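Local structure of purine nucleoside phosphorylase (Schistosoma mansoni, 5KO5) at residues I98-P101 with I102-K106. The protein catalyses the reversible phosphorolysis of purine nucleosides such as inosine and guanosine, giving the free base and ribose 1-phosphate, and here holds cytosine in its pocket. Sequence-based numbering, arbitrary orientation.
Sequences IALP and IRVMK. With EDO (1,2-ethanediol), chain E.
Arg103 lays its extended side chain alongside Ala99, one turn earlier in helix 95-108, one of the helices packed against the mixed beta sheet of this phosphorylase-superfamily fold. With chi1 at -70°, CG sits beside the backbone N of Arg103 and is directed toward the preceding turn. CB of Arg103 lies 3.6 Å from Ala99 O, its CG comes slightly closer, at 3.5 Å, and its CD has drawn off to 4.0 Å. From CG the chain runs extended to NE, which carries the guanidinium past the Ala99 methyl: CB of Ala99 stands 4.0 Å above the guanidinium plane, displaced toward the rim, with NH1 the nearest atom. The polar end is held by NH1 hydrogen bonding to Ala7 O, tying the N-terminal segment to this helix.

Three alpha-helical bonds, each from the N-H of residue i+4 to the O of residue i, join the turns: Arg103 N to Ala99 O, Val104 N to Leu100 O and Met105 N to Pro101 O. Pro101 has no N-H to give to the turn before it, and the helix kinks there; the missing donor does not affect Pro101 O, which accepts from Met105 N at 2.9 Å, the donor tilted 28° from the carbonyl plane.

On another flank, CD2 of Leu100 meets CG2 of Val104 at 3.8 Å, the side chains crossing at a slant; helix 9-23 packs here. Pro101 and Met105 instead face strand 78-84. At the far end Lys106 NZ hydrogen bonds to Cys233 O and to a 1,2-ethanediol, probably from the crystallisation liquor, with Lys106 NZ 2.8 Å from the ethanediol O1.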
ATOM      1  N   ILE A  98      -1.298   6.174  16.469  1.00 13.07           N
ATOM      2  CA  ILE A  98      -2.557   5.442  16.528  1.00 13.67           C
ATOM      3  C   ILE A  98      -2.539   4.447  17.682  1.00 12.24           C
ATOM      4  O   ILE A  98      -3.540   4.280  18.393  1.00 14.90           O
ATOM      5  CB  ILE A  98      -2.813   4.729  15.184  1.00 14.39           C
ATOM      6  CG1 ILE A  98      -2.880   5.740  14.030  1.00 17.12           C
ATOM      7  CG2 ILE A  98      -4.049   3.822  15.295  1.00 15.65           C
ATOM      8  CD1 ILE A  98      -4.002   6.767  14.160  1.00 16.19           C
ATOM      9  N   ALA A  99      -1.405   3.761  17.879  1.00 12.33           N
ATOM     10  CA  ALA A  99      -1.380   2.657  18.827  1.00 13.28           C
ATOM     11  C   ALA A  99      -1.375   3.122  20.272  1.00 13.13           C
ATOM     12  O   ALA A  99      -1.938   2.435  21.132  1.00 14.68           O
ATOM     13  CB  ALA A  99      -0.170   1.761  18.574  1.00 13.57           C
ATOM     14  N   LEU A 100      -0.750   4.262  20.567  1.00 12.97           N
ATOM     15  CA  LEU A 100      -0.573   4.626  21.972  1.00 14.05           C
ATOM     16  C   LEU A 100      -1.893   4.748  22.722  1.00 14.35           C
ATOM     17  O   LEU A 100      -2.005   4.174  23.819  1.00 14.32           O
ATOM     18  CB  LEU A 100       0.350   5.844  22.130  1.00 15.38           C
ATOM     19  CG  LEU A 100       0.584   6.175  23.610  1.00 19.11           C
ATOM     20  CD1 LEU A 100       2.043   6.476  23.920  1.00 26.56           C
ATOM     21  CD2 LEU A 100      -0.303   7.334  24.042  1.00 20.40           C
ATOM     22  N   PRO A 101      -2.913   5.453  22.220  1.00 13.44           N
ATOM     23  CA  PRO A 101      -4.160   5.554  23.000  1.00 14.30           C
ATOM     24  C   PRO A 101      -4.812   4.217  23.295  1.00 13.93           C
ATOM     25  O   PRO A 101      -5.385   4.048  24.382  1.00 14.68           O
ATOM     26  CB  PRO A 101      -5.046   6.454  22.126  1.00 17.04           C
ATOM     27  CG  PRO A 101      -4.068   7.319  21.405  1.00 15.66           C
ATOM     28  CD  PRO A 101      -2.935   6.368  21.060  1.00 13.85           C
ATOM     29  N   ILE A 102      -4.771   3.272  22.346  1.00 15.29           N
ATOM     30  CA  ILE A 102      -5.370   1.961  22.590  1.00 15.70           C
ATOM     31  C   ILE A 102      -4.579   1.202  23.649  1.00 13.61           C
ATOM     32  O   ILE A 102      -5.147   0.528  24.517  1.00 14.84           O
ATOM     33  CB  ILE A 102      -5.451   1.153  21.284  1.00 15.17           C
ATOM     34  CG1 ILE A 102      -6.192   1.922  20.189  1.00 21.12           C
ATOM     35  CG2 ILE A 102      -6.119  -0.188  21.559  1.00 13.85           C
ATOM     36  CD1 ILE A 102      -7.554   2.372  20.601  1.00 21.19           C
ATOM     37  N   ARG A 103      -3.254   1.284  23.578  1.00 13.49           N
ATOM     38  CA  ARG A 103      -2.431   0.651  24.601  1.00 13.12           C
ATOM     39  C   ARG A 103      -2.618   1.301  25.968  1.00 14.28           C
ATOM     40  O   ARG A 103      -2.554   0.607  26.991  1.00 13.80           O
ATOM     41  CB  ARG A 103      -0.981   0.648  24.140  1.00 14.04           C
ATOM     42  CG  ARG A 103      -0.821  -0.318  22.986  1.00 13.10           C
ATOM     43  CD  ARG A 103       0.577  -0.356  22.384  1.00 13.58           C
ATOM     44  NE  ARG A 103       0.623  -1.450  21.414  1.00 13.66           N
ATOM     45  CZ  ARG A 103       1.570  -1.606  20.501  1.00 14.05           C
ATOM     46  NH1 ARG A 103       2.584  -0.748  20.435  1.00 16.59           N
ATOM     47  NH2 ARG A 103       1.492  -2.620  19.646  1.00 14.86           N
ATOM     48  N   VAL A 104      -2.866   2.613  26.004  1.00 13.69           N
ATOM     49  CA  VAL A 104      -3.240   3.256  27.261  1.00 14.68           C
ATOM     50  C   VAL A 104      -4.553   2.683  27.779  1.00 15.24           C
ATOM     51  O   VAL A 104      -4.680   2.378  28.969  1.00 16.99           O
ATOM     52  CB  VAL A 104      -3.291   4.783  27.077  1.00 14.81           C
ATOM     53  CG1 VAL A 104      -3.923   5.453  28.293  1.00 17.72           C
ATOM     54  CG2 VAL A 104      -1.876   5.313  26.834  1.00 15.18           C
ATOM     55  N   MET A 105      -5.548   2.520  26.900  1.00 15.46           N
ATOM     56  CA  MET A 105      -6.777   1.849  27.318  1.00 17.84           C
ATOM     57  C   MET A 105      -6.477   0.503  27.957  1.00 15.30           C
ATOM     58  O   MET A 105      -7.049   0.168  28.997  1.00 16.65           O
ATOM     59  CB  MET A 105      -7.715   1.642  26.133  1.00 15.94           C
ATOM     60  CG  MET A 105      -8.381   2.904  25.640  1.00 17.17           C
ATOM     61  SD  MET A 105      -9.580   2.451  24.379  1.00 19.71           S
ATOM     62  CE  MET A 105     -10.230   4.066  23.933  1.00 21.65           C
ATOM     63  N   LYS A 106      -5.577  -0.281  27.355  1.00 15.38           N
ATOM     64  CA  LYS A 106      -5.253  -1.589  27.913  1.00 14.77           C
ATOM     65  C   LYS A 106      -4.703  -1.453  29.327  1.00 15.02           C
ATOM     66  O   LYS A 106      -5.136  -2.160  30.242  1.00 17.14           O
ATOM     67  CB  LYS A 106      -4.255  -2.318  27.010  1.00 14.46           C
ATOM     68  CG  LYS A 106      -3.781  -3.679  27.563  1.00 15.43           C
ATOM     69  CD  LYS A 106      -4.868  -4.750  27.448  1.00 16.50           C
ATOM     70  CE  LYS A 106      -4.540  -6.025  28.207  1.00 20.11           C
ATOM     71  NZ  LYS A 106      -3.332  -6.716  27.710  1.00 26.88           N
TER
HETATM   72  C1  EDO E 304      -0.037  -4.899  28.600  1.00 27.57           C
HETATM   73  O1  EDO E 304      -0.654  -5.773  27.643  1.00 29.98           O
HETATM   74  C2  EDO E 304      -0.228  -5.432  30.014  1.00 32.50           C
HETATM   75  O2  EDO E 304      -1.565  -5.173  30.468  1.00 34.81           O